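Local coordinates for protein cytosine deaminase (Klebsiella pneumoniae, PDB 4R85) that deaminates 5-methylcytosine, which it binds beside an iron ion, and probably cytosine, by hydrolysis, at residues H56-A61 / V147-E152; T81-R86 / Q311-P316; E93-R98 / L125-A130. All coordinates share one frame; numbering follows the deposited sequence.

Contact 1 (H56-A61 / V147-E152). With FE2 (Fe (II) ion), chain H; 17E (5-methylcytosine), chain G.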
loop_
_atom_site.group_PDB
_atom_site.type_symbol
_atom_site.label_atom_id
_atom_site.label_comp_id
_atom_site.label_asym_id
_atom_site.label_seq_id
_atom_site.Cartn_x
_atom_site.Cartn_y
_atom_site.Cartn_z
ATOM N N HIS A 56 -16.420 6.943 2.926
ATOM C CA HIS A 56 -16.679 7.102 1.501
ATOM C C HIS A 56 -16.452 5.805 0.730
ATOM O O HIS A 56 -15.309 5.430 0.438
ATOM C CB HIS A 56 -15.782 8.208 0.928
ATOM C CG HIS A 56 -16.141 8.613 -0.463
ATOM N ND1 HIS A 56 -16.386 9.924 -0.815
ATOM C CD2 HIS A 56 -16.287 7.882 -1.595
ATOM C CE1 HIS A 56 -16.672 9.983 -2.103
ATOM N NE2 HIS A 56 -16.629 8.757 -2.593
ATOM N N ILE A 57 -17.546 5.143 0.375
ATOM C CA ILE A 57 -17.495 3.914 -0.413
ATOM C C ILE A 57 -18.734 3.887 -1.298
ATOM O O ILE A 57 -19.730 4.533 -0.968
ATOM C CB ILE A 57 -17.438 2.678 0.515
ATOM C CG1 ILE A 57 -17.219 1.388 -0.282
ATOM C CG2 ILE A 57 -18.680 2.612 1.418
ATOM C CD1 ILE A 57 -16.635 0.253 0.563
ATOM N N HIS A 58 -18.662 3.186 -2.433
ATOM C CA HIS A 58 -19.808 3.048 -3.324
ATOM C C HIS A 58 -20.356 1.636 -3.248
ATOM O O HIS A 58 -19.984 0.773 -4.060
ATOM C CB HIS A 58 -19.417 3.341 -4.773
ATOM C CG HIS A 58 -18.942 4.742 -5.003
ATOM N ND1 HIS A 58 -19.711 5.692 -5.637
ATOM C CD2 HIS A 58 -17.769 5.347 -4.701
ATOM C CE1 HIS A 58 -19.039 6.826 -5.711
ATOM N NE2 HIS A 58 -17.859 6.643 -5.148
ATOM N N LEU A 59 -21.243 1.400 -2.288
ATOM C CA LEU A 59 -21.800 0.060 -2.077
ATOM C C LEU A 59 -22.726 -0.408 -3.194
ATOM O O LEU A 59 -22.921 -1.608 -3.372
ATOM C CB LEU A 59 -22.531 -0.026 -0.736
ATOM C CG LEU A 59 -21.624 0.026 0.487
ATOM C CD1 LEU A 59 -22.439 -0.091 1.763
ATOM C CD2 LEU A 59 -20.565 -1.074 0.397
ATOM N N ASP A 60 -23.307 0.517 -3.947
ATOM C CA ASP A 60 -24.179 0.091 -5.039
ATOM C C ASP A 60 -23.388 -0.591 -6.155
ATOM O O ASP A 60 -23.886 -1.511 -6.805
ATOM C CB ASP A 60 -25.059 1.237 -5.573
ATOM C CG ASP A 60 -24.258 2.399 -6.153
ATOM O OD1 ASP A 60 -24.841 3.143 -6.971
ATOM O OD2 ASP A 60 -23.066 2.576 -5.804
ATOM N N ALA A 61 -22.142 -0.163 -6.342
ATOM C CA ALA A 61 -21.315 -0.664 -7.441
ATOM C C ALA A 61 -20.334 -1.749 -7.012
ATOM O O ALA A 61 -19.658 -2.346 -7.845
ATOM C CB ALA A 61 -20.563 0.485 -8.112
ATOM N N VAL A 147 -25.641 8.587 0.739
ATOM C CA VAL A 147 -25.533 9.807 -0.054
ATOM C C VAL A 147 -26.240 9.657 -1.410
ATOM O O VAL A 147 -25.952 8.723 -2.165
ATOM C CB VAL A 147 -24.062 10.152 -0.358
ATOM C CG1 VAL A 147 -23.960 11.554 -0.984
ATOM C CG2 VAL A 147 -23.177 10.055 0.909
ATOM N N ALA A 148 -27.149 10.580 -1.718
ATOM C CA ALA A 148 -27.721 10.670 -3.062
ATOM C C ALA A 148 -26.698 11.242 -4.035
ATOM O O ALA A 148 -26.510 12.454 -4.119
ATOM C CB ALA A 148 -28.971 11.524 -3.056
ATOM N N PHE A 149 -26.056 10.355 -4.786
ATOM C CA PHE A 149 -24.929 10.703 -5.639
ATOM C C PHE A 149 -25.388 10.664 -7.094
ATOM O O PHE A 149 -25.753 9.603 -7.593
ATOM C CB PHE A 149 -23.802 9.683 -5.419
ATOM C CG PHE A 149 -22.660 9.794 -6.406
ATOM C CD1 PHE A 149 -22.010 11.001 -6.614
ATOM C CD2 PHE A 149 -22.228 8.681 -7.105
ATOM C CE1 PHE A 149 -20.956 11.100 -7.513
ATOM C CE2 PHE A 149 -21.177 8.766 -8.002
ATOM C CZ PHE A 149 -20.538 9.974 -8.210
ATOM N N PRO A 150 -25.413 11.826 -7.762
ATOM C CA PRO A 150 -25.887 11.884 -9.150
ATOM C C PRO A 150 -24.727 11.621 -10.111
ATOM O O PRO A 150 -24.181 12.563 -10.680
ATOM C CB PRO A 150 -26.371 13.325 -9.286
ATOM C CG PRO A 150 -25.438 14.103 -8.352
ATOM C CD PRO A 150 -25.076 13.159 -7.220
ATOM N N GLN A 151 -24.362 10.352 -10.277
ATOM C CA GLN A 151 -23.192 9.971 -11.073
ATOM C C GLN A 151 -23.103 10.642 -12.441
ATOM O O GLN A 151 -22.028 11.073 -12.870
ATOM C CB GLN A 151 -23.165 8.458 -11.275
ATOM C CG GLN A 151 -22.052 7.969 -12.186
ATOM C CD GLN A 151 -20.688 8.108 -11.529
ATOM O OE1 GLN A 151 -20.234 7.209 -10.825
ATOM N NE2 GLN A 151 -20.039 9.245 -11.744
ATOM N N GLU A 152 -24.223 10.718 -13.147
ATOM C CA GLU A 152 -24.160 11.260 -14.499
ATOM C C GLU A 152 -24.530 12.742 -14.569
ATOM O O GLU A 152 -24.772 13.291 -15.647
ATOM C CB GLU A 152 -24.969 10.386 -15.465
ATOM C CG GLU A 152 -24.352 8.986 -15.529
ATOM C CD GLU A 152 -24.955 8.101 -16.589
ATOM O OE1 GLU A 152 -25.193 6.908 -16.292
ATOM O OE2 GLU A 152 -25.180 8.593 -17.712
HETATM FE FE FE2 H . -16.185 8.200 -4.734
HETATM N N1 17E G . -17.866 7.416 -9.515
HETATM C C2 17E G . -17.106 8.511 -9.494
HETATM O O2 17E G . -17.535 9.641 -10.142
HETATM N N3 17E G . -15.934 8.538 -8.851
HETATM C C4 17E G . -15.485 7.446 -8.209
HETATM N N4 17E G . -14.231 7.487 -7.528
HETATM C C5 17E G . -16.248 6.276 -8.202
HETATM C C6 17E G . -17.464 6.297 -8.880
HETATM C CM5 17E G . -15.765 5.054 -7.490
#

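Contact 2 (T81-R86 / Q311-P316). With 17E (5-methylcytosine), chain G.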
loop_
_atom_site.group_PDB
_atom_site.type_symbol
_atom_site.label_atom_id
_atom_site.label_comp_id
_atom_site.label_asym_id
_atom_site.label_seq_id
_atom_site.Cartn_x
_atom_site.Cartn_y
_atom_site.Cartn_z
ATOM N N THR A 81 -18.686 4.883 -17.927
ATOM C CA THR A 81 -19.269 4.172 -19.072
ATOM C C THR A 81 -19.610 2.725 -18.720
ATOM O O THR A 81 -20.693 2.235 -19.054
ATOM C CB THR A 81 -18.332 4.200 -20.282
ATOM O OG1 THR A 81 -18.170 5.555 -20.708
ATOM C CG2 THR A 81 -18.899 3.353 -21.436
ATOM N N ARG A 82 -18.694 2.050 -18.032
ATOM C CA ARG A 82 -18.892 0.647 -17.685
ATOM C C ARG A 82 -20.016 0.498 -16.666
ATOM O O ARG A 82 -20.807 -0.449 -16.734
ATOM C CB ARG A 82 -17.606 0.033 -17.123
ATOM C CG ARG A 82 -16.452 -0.008 -18.104
ATOM C CD ARG A 82 -16.671 -1.017 -19.241
ATOM N NE ARG A 82 -15.694 -0.775 -20.298
ATOM C CZ ARG A 82 -15.993 -0.354 -21.522
ATOM N NH1 ARG A 82 -15.023 -0.139 -22.396
ATOM N NH2 ARG A 82 -17.260 -0.163 -21.879
ATOM N N TRP A 83 -20.073 1.435 -15.722
ATOM C CA TRP A 83 -21.110 1.430 -14.704
ATOM C C TRP A 83 -22.469 1.628 -15.349
ATOM O O TRP A 83 -23.453 0.988 -14.964
ATOM C CB TRP A 83 -20.850 2.525 -13.661
ATOM C CG TRP A 83 -21.958 2.675 -12.663
ATOM C CD1 TRP A 83 -22.673 3.810 -12.394
ATOM C CD2 TRP A 83 -22.488 1.652 -11.797
ATOM N NE1 TRP A 83 -23.606 3.556 -11.417
ATOM C CE2 TRP A 83 -23.514 2.244 -11.032
ATOM C CE3 TRP A 83 -22.200 0.294 -11.606
ATOM C CZ2 TRP A 83 -24.250 1.527 -10.082
ATOM C CZ3 TRP A 83 -22.932 -0.420 -10.655
ATOM C CH2 TRP A 83 -23.944 0.200 -9.909
ATOM N N SER A 84 -22.526 2.524 -16.327
ATOM C CA SER A 84 -23.757 2.733 -17.087
ATOM C C SER A 84 -24.257 1.435 -17.746
ATOM O O SER A 84 -25.449 1.151 -17.749
ATOM C CB SER A 84 -23.550 3.837 -18.127
ATOM O OG SER A 84 -24.759 4.106 -18.813
ATOM N N GLN A 85 -23.343 0.642 -18.295
ATOM C CA GLN A 85 -23.700 -0.670 -18.838
ATOM C C GLN A 85 -24.240 -1.611 -17.765
ATOM O O GLN A 85 -25.193 -2.365 -18.003
ATOM C CB GLN A 85 -22.478 -1.331 -19.466
ATOM C CG GLN A 85 -21.942 -0.638 -20.687
ATOM C CD GLN A 85 -20.715 -1.344 -21.219
ATOM O OE1 GLN A 85 -19.657 -1.300 -20.601
ATOM N NE2 GLN A 85 -20.859 -2.024 -22.358
ATOM N N ARG A 86 -23.597 -1.587 -16.600
ATOM C CA ARG A 86 -23.951 -2.477 -15.500
ATOM C C ARG A 86 -25.315 -2.112 -14.925
ATOM O O ARG A 86 -26.051 -2.984 -14.455
ATOM C CB ARG A 86 -22.877 -2.426 -14.404
ATOM C CG ARG A 86 -23.125 -3.374 -13.221
ATOM C CD ARG A 86 -23.397 -4.808 -13.696
ATOM N NE ARG A 86 -23.432 -5.749 -12.578
ATOM C CZ ARG A 86 -24.511 -5.998 -11.840
ATOM N NH1 ARG A 86 -24.445 -6.865 -10.839
ATOM N NH2 ARG A 86 -25.656 -5.374 -12.092
ATOM N N GLN A 311 -13.705 -3.737 -5.702
ATOM C CA GLN A 311 -13.952 -4.559 -6.882
ATOM C C GLN A 311 -15.088 -4.042 -7.756
ATOM O O GLN A 311 -16.064 -4.747 -8.008
ATOM C CB GLN A 311 -14.205 -6.010 -6.470
ATOM C CG GLN A 311 -13.041 -6.640 -5.724
ATOM C CD GLN A 311 -13.341 -8.050 -5.256
ATOM O OE1 GLN A 311 -13.667 -8.273 -4.088
ATOM N NE2 GLN A 311 -13.222 -9.013 -6.162
ATOM N N ASP A 312 -14.952 -2.816 -8.241
ATOM C CA ASP A 312 -16.051 -2.196 -8.965
ATOM C C ASP A 312 -15.577 -1.723 -10.363
ATOM O O ASP A 312 -14.442 -2.036 -10.755
ATOM C CB ASP A 312 -16.714 -1.115 -8.068
ATOM C CG ASP A 312 -15.884 0.157 -7.933
ATOM O OD1 ASP A 312 -16.288 1.032 -7.132
ATOM O OD2 ASP A 312 -14.850 0.307 -8.616
ATOM N N PRO A 313 -16.422 -0.992 -11.125
ATOM C CA PRO A 313 -15.940 -0.649 -12.475
ATOM C C PRO A 313 -14.717 0.288 -12.500
ATOM O O PRO A 313 -14.073 0.389 -13.539
ATOM C CB PRO A 313 -17.137 0.075 -13.101
ATOM C CG PRO A 313 -18.325 -0.404 -12.338
ATOM C CD PRO A 313 -17.838 -0.604 -10.940
ATOM N N TRP A 314 -14.401 0.937 -11.382
ATOM C CA TRP A 314 -13.293 1.893 -11.337
ATOM C C TRP A 314 -12.008 1.287 -10.775
ATOM O O TRP A 314 -10.909 1.745 -11.090
ATOM C CB TRP A 314 -13.674 3.133 -10.515
ATOM C CG TRP A 314 -14.729 3.951 -11.168
ATOM C CD1 TRP A 314 -14.546 4.977 -12.059
ATOM C CD2 TRP A 314 -16.146 3.810 -10.996
ATOM N NE1 TRP A 314 -15.767 5.482 -12.452
ATOM C CE2 TRP A 314 -16.764 4.780 -11.816
ATOM C CE3 TRP A 314 -16.949 2.958 -10.227
ATOM C CZ2 TRP A 314 -18.161 4.918 -11.895
ATOM C CZ3 TRP A 314 -18.342 3.094 -10.305
ATOM C CH2 TRP A 314 -18.928 4.066 -11.137
ATOM N N TYR A 315 -12.145 0.261 -9.943
ATOM C CA TYR A 315 -11.019 -0.221 -9.153
ATOM C C TYR A 315 -11.139 -1.722 -8.888
ATOM O O TYR A 315 -12.094 -2.167 -8.263
ATOM C CB TYR A 315 -10.981 0.567 -7.838
ATOM C CG TYR A 315 -9.840 0.222 -6.909
ATOM C CD1 TYR A 315 -10.046 -0.595 -5.800
ATOM C CD2 TYR A 315 -8.564 0.731 -7.124
ATOM C CE1 TYR A 315 -9.011 -0.895 -4.924
ATOM C CE2 TYR A 315 -7.516 0.435 -6.249
ATOM C CZ TYR A 315 -7.749 -0.377 -5.155
ATOM O OH TYR A 315 -6.715 -0.679 -4.287
ATOM N N PRO A 316 -10.175 -2.514 -9.382
ATOM C CA PRO A 316 -10.380 -3.973 -9.378
ATOM C C PRO A 316 -10.022 -4.666 -8.068
ATOM O O PRO A 316 -10.318 -5.855 -7.917
ATOM C CB PRO A 316 -9.465 -4.461 -10.516
ATOM C CG PRO A 316 -8.354 -3.437 -10.567
ATOM C CD PRO A 316 -8.978 -2.111 -10.143
HETATM N N1 17E G . -17.866 7.416 -9.515
HETATM C C2 17E G . -17.106 8.511 -9.494
HETATM O O2 17E G . -17.535 9.641 -10.142
HETATM N N3 17E G . -15.934 8.538 -8.851
HETATM C C4 17E G . -15.485 7.446 -8.209
HETATM N N4 17E G . -14.231 7.487 -7.528
HETATM C C5 17E G . -16.248 6.276 -8.202
HETATM C C6 17E G . -17.464 6.297 -8.880
HETATM C CM5 17E G . -15.765 5.054 -7.490
#

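Contact 3 (E93-R98 / L125-A130)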
loop_
_atom_site.group_PDB
_atom_site.type_symbol
_atom_site.label_atom_id
_atom_site.label_comp_id
_atom_site.label_asym_id
_atom_site.label_seq_id
_atom_site.Cartn_x
_atom_site.Cartn_y
_atom_site.Cartn_z
ATOM N N GLU A 93 -32.420 -6.976 -5.306
ATOM C CA GLU A 93 -31.865 -8.170 -4.669
ATOM C C GLU A 93 -30.377 -8.368 -4.989
ATOM O O GLU A 93 -29.594 -8.780 -4.130
ATOM C CB GLU A 93 -32.668 -9.416 -5.031
ATOM C CG GLU A 93 -32.300 -10.627 -4.196
ATOM C CD GLU A 93 -32.175 -10.294 -2.713
ATOM O OE1 GLU A 93 -33.137 -9.738 -2.133
ATOM O OE2 GLU A 93 -31.107 -10.580 -2.132
ATOM N N ASP A 94 -29.999 -8.073 -6.227
ATOM C CA ASP A 94 -28.595 -8.083 -6.645
ATOM C C ASP A 94 -27.775 -7.094 -5.808
ATOM O O ASP A 94 -26.698 -7.421 -5.299
ATOM C CB ASP A 94 -28.517 -7.733 -8.143
ATOM C CG ASP A 94 -27.125 -7.315 -8.594
ATOM O OD1 ASP A 94 -26.165 -8.079 -8.372
ATOM O OD2 ASP A 94 -27.002 -6.220 -9.190
ATOM N N THR A 95 -28.297 -5.885 -5.656
ATOM C CA THR A 95 -27.593 -4.848 -4.915
ATOM C C THR A 95 -27.441 -5.256 -3.458
ATOM O O THR A 95 -26.361 -5.141 -2.876
ATOM C CB THR A 95 -28.340 -3.517 -5.016
ATOM O OG1 THR A 95 -28.432 -3.145 -6.397
ATOM C CG2 THR A 95 -27.622 -2.407 -4.226
ATOM N N ARG A 96 -28.528 -5.753 -2.883
ATOM C CA ARG A 96 -28.530 -6.164 -1.485
ATOM C C ARG A 96 -27.451 -7.199 -1.183
ATOM O O ARG A 96 -26.710 -7.065 -0.205
ATOM C CB ARG A 96 -29.895 -6.729 -1.109
ATOM C CG ARG A 96 -29.952 -7.320 0.279
ATOM C CD ARG A 96 -31.340 -7.886 0.555
ATOM N NE ARG A 96 -31.384 -8.554 1.847
ATOM C CZ ARG A 96 -31.107 -9.840 2.020
ATOM N NH1 ARG A 96 -30.781 -10.591 0.975
ATOM N NH2 ARG A 96 -31.159 -10.377 3.232
ATOM N N GLN A 97 -27.361 -8.222 -2.031
ATOM C CA GLN A 97 -26.411 -9.308 -1.816
ATOM C C GLN A 97 -24.957 -8.845 -1.878
ATOM O O GLN A 97 -24.146 -9.210 -1.016
ATOM C CB GLN A 97 -26.666 -10.447 -2.805
ATOM C CG GLN A 97 -27.988 -11.165 -2.548
ATOM C CD GLN A 97 -28.393 -12.067 -3.690
ATOM O OE1 GLN A 97 -27.843 -11.979 -4.790
ATOM N NE2 GLN A 97 -29.365 -12.944 -3.440
ATOM N N ARG A 98 -24.634 -8.040 -2.884
ATOM C CA ARG A 98 -23.281 -7.491 -3.018
ATOM C C ARG A 98 -22.937 -6.520 -1.889
ATOM O O ARG A 98 -21.827 -6.538 -1.347
ATOM C CB ARG A 98 -23.111 -6.795 -4.373
ATOM C CG ARG A 98 -23.152 -7.752 -5.561
ATOM C CD ARG A 98 -22.933 -7.024 -6.902
ATOM N NE ARG A 98 -24.095 -6.229 -7.301
ATOM C CZ ARG A 98 -24.221 -4.916 -7.103
ATOM N NH1 ARG A 98 -23.263 -4.224 -6.502
ATOM N NH2 ARG A 98 -25.322 -4.292 -7.499
ATOM N N LEU A 125 -34.205 3.979 -9.343
ATOM C CA LEU A 125 -33.700 4.135 -7.975
ATOM C C LEU A 125 -33.619 2.796 -7.232
ATOM O O LEU A 125 -33.801 2.733 -6.014
ATOM C CB LEU A 125 -34.535 5.155 -7.191
ATOM C CG LEU A 125 -34.439 6.573 -7.769
ATOM C CD1 LEU A 125 -35.363 7.547 -7.050
ATOM C CD2 LEU A 125 -33.004 7.063 -7.735
ATOM N N ALA A 126 -33.334 1.735 -7.981
ATOM C CA ALA A 126 -33.324 0.378 -7.441
ATOM C C ALA A 126 -32.272 0.168 -6.348
ATOM O O ALA A 126 -32.576 -0.389 -5.287
ATOM C CB ALA A 126 -33.128 -0.633 -8.570
ATOM N N ALA A 127 -31.038 0.598 -6.605
ATOM C CA ALA A 127 -29.972 0.440 -5.622
ATOM C C ALA A 127 -30.267 1.248 -4.359
ATOM O O ALA A 127 -29.967 0.810 -3.246
ATOM C CB ALA A 127 -28.628 0.863 -6.206
ATOM N N LEU A 128 -30.814 2.447 -4.534
ATOM C CA LEU A 128 -31.136 3.281 -3.375
ATOM C C LEU A 128 -32.157 2.562 -2.496
ATOM O O LEU A 128 -32.009 2.496 -1.279
ATOM C CB LEU A 128 -31.677 4.638 -3.821
ATOM C CG LEU A 128 -32.087 5.575 -2.685
ATOM C CD1 LEU A 128 -30.891 5.904 -1.789
ATOM C CD2 LEU A 128 -32.682 6.836 -3.266
ATOM N N GLN A 129 -33.186 2.013 -3.129
ATOM C CA GLN A 129 -34.203 1.250 -2.415
ATOM C C GLN A 129 -33.566 0.115 -1.630
ATOM O O GLN A 129 -33.862 -0.080 -0.448
ATOM C CB GLN A 129 -35.236 0.693 -3.395
ATOM C CG GLN A 129 -36.099 1.766 -4.030
ATOM C CD GLN A 129 -37.011 1.229 -5.124
ATOM O OE1 GLN A 129 -37.438 0.069 -5.085
ATOM N NE2 GLN A 129 -37.307 2.073 -6.110
ATOM N N ALA A 130 -32.678 -0.625 -2.285
ATOM C CA ALA A 130 -32.031 -1.760 -1.630
ATOM C C ALA A 130 -31.178 -1.299 -0.443
ATOM O O ALA A 130 -31.206 -1.909 0.625
ATOM C CB ALA A 130 -31.183 -2.548 -2.626
#

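Contact 1 (H56-A61 / V147-E152)
F149 holds CG anti to its backbone N (chi1 171°), and H58 holds CG beside its own backbone N (chi1 -63°). These two torsions bring the rings together. H58 CE1 lies 3.7 Å from F149 CE2. The imidazole turns its edge toward the phenyl face, an offset edge-to-face pair with planes at 70° and centroids 5.4 Å apart. H58 has two further tasks. Its NE2 binds the iron at 2.3 Å, and one face carries the methyl group of 5-methylcytosine, with H58 CD2 3.4 Å from ligand CM5. H56 NE2 supplies a second iron bond, and H209, H241 and D308 complete the metal site. H56 and H58 form the His-X-His motif at the end of the first barrel strand, as in other amidohydrolases. Q151 reads the pyrimidine edge. Its chain bends at chi2, and its amide meets the base with two nearly straight bonds. Ligand N1 donates to Q151 OE1 at 2.7 Å, and Q151 NE2 donates to ligand O2 at 3.0 Å. This pair fixes the rotation of the amide. F149 CZ approaches the same O2, which lies at the edge of the phenyl ring. The ligand is also held by E212 and D308. Strand 111-119 runs between strands 47-57 and 143-149, and helix 76-87 packs on D60, A61, Q151 and E152.

Contact 2 (T81-R86 / Q311-P316)
One wall of the 5-methylcytosine pocket is W314, on the loop that follows strand 303-305, and helix 76-87 packs against this loop through W83. W83 CB lies 3.5 Å from W314 CH2. The five-membered ring of W83 and the six-membered ring of W314 meet obliquely, planes at 45°. W83 CG stands anti to the backbone N (chi1 174°), which carries the indole past the loop. Its NE1 hydrogen-bonds to D119 OD1. P313 fills the other part of the interface. P313 CG touches W83 CE3 at 4.0 Å, and P313 CB meets R82 CB at the same separation. The contact between the segments is apolar, with no hydrogen bond across it. In this TIM-barrel amidohydrolase the loop comes after the last barrel strand, the one that leads to the iron ligand D308. W314 is sandwiched: P313 CB lies over one face, offset toward the rim, and the pyrimidine lies over the opposite face. Ligand C6 is 3.2 Å above that plane, over its centre. W314 NE1 hydrogen-bonds to L76 O at the start of helix 76-87, a second tie between helix and loop. D312 shapes the turn. D312 OD2 takes the N-H of W314 at 2.9 Å from above the carboxylate plane, making an Asx turn, while D312 OD1 hydrogen-bonds to S309 OG. On the helix, R82 NH2 donates to Q85 OE1 at 2.9 Å. Farther along the loop, Y315 OH hydrogen-bonds to H331 NE2 of the second subunit.

Contact 3 (E93-R98 / L125-A130)
Apolar packing across the contact centres on T95, whose CB is directed at the other helix. T95 CB lies 3.8 Å from A130 CB. T95 CG2, anti to the backbone N, comes within 3.9 Å of A127 CA and 4.0 Å of A127 CB. A130 CB also approaches the backbone N of R96. The hydroxyl sits beside A127, but its hydrogen bond is to T91 O, four residues back, just ahead of helix 92-108. These small residues let the helices come close. The axes of segments 93-98 and 126-130 approach to 8.5 Å and cross at -52°. Helices 92-108 and 126-137 are successive outer helices of the TIM barrel, joined through strand 111-119. A127 and L128 also rest on V118 of that strand. No charged pair crosses between the two segments, but R96 NH2 ties the two helices together through a salt bridge to E137 at the end of helix 126-137. R98 grips D94 side-on in a salt bridge, NE to OD1 at 3.0 Å and NH2 to OD2 at 3.1 Å. Both oxygens are met from above the carboxylate plane. R96 NH1 donates to the syn lone pair of E93 OE2 at 3.1 Å in another salt bridge.

From the N terminus, strand 47-57 delivers segment 56-61, then come helix 76-87 and helix 92-108. Contact 3 closes first, when helix 126-137 returns to helix 92-108. Contact 1 closes next, at the end of strand 143-149, and its loop encloses contact 3. Contact 2 closes last, at the loop after strand 303-305. It also spans contact 3, and it crosses contact 1. Contacts 1 and 2 meet at the ligand, where Q151 packs on W314, and beside it, where A61 touches D312 and W83. Contact 3 pairs two outer helices. They are tied to contact 1 through D60 O and R98 NH1, probably hydrogen-bonded, and to contact 2 through the R86-D94 salt bridge.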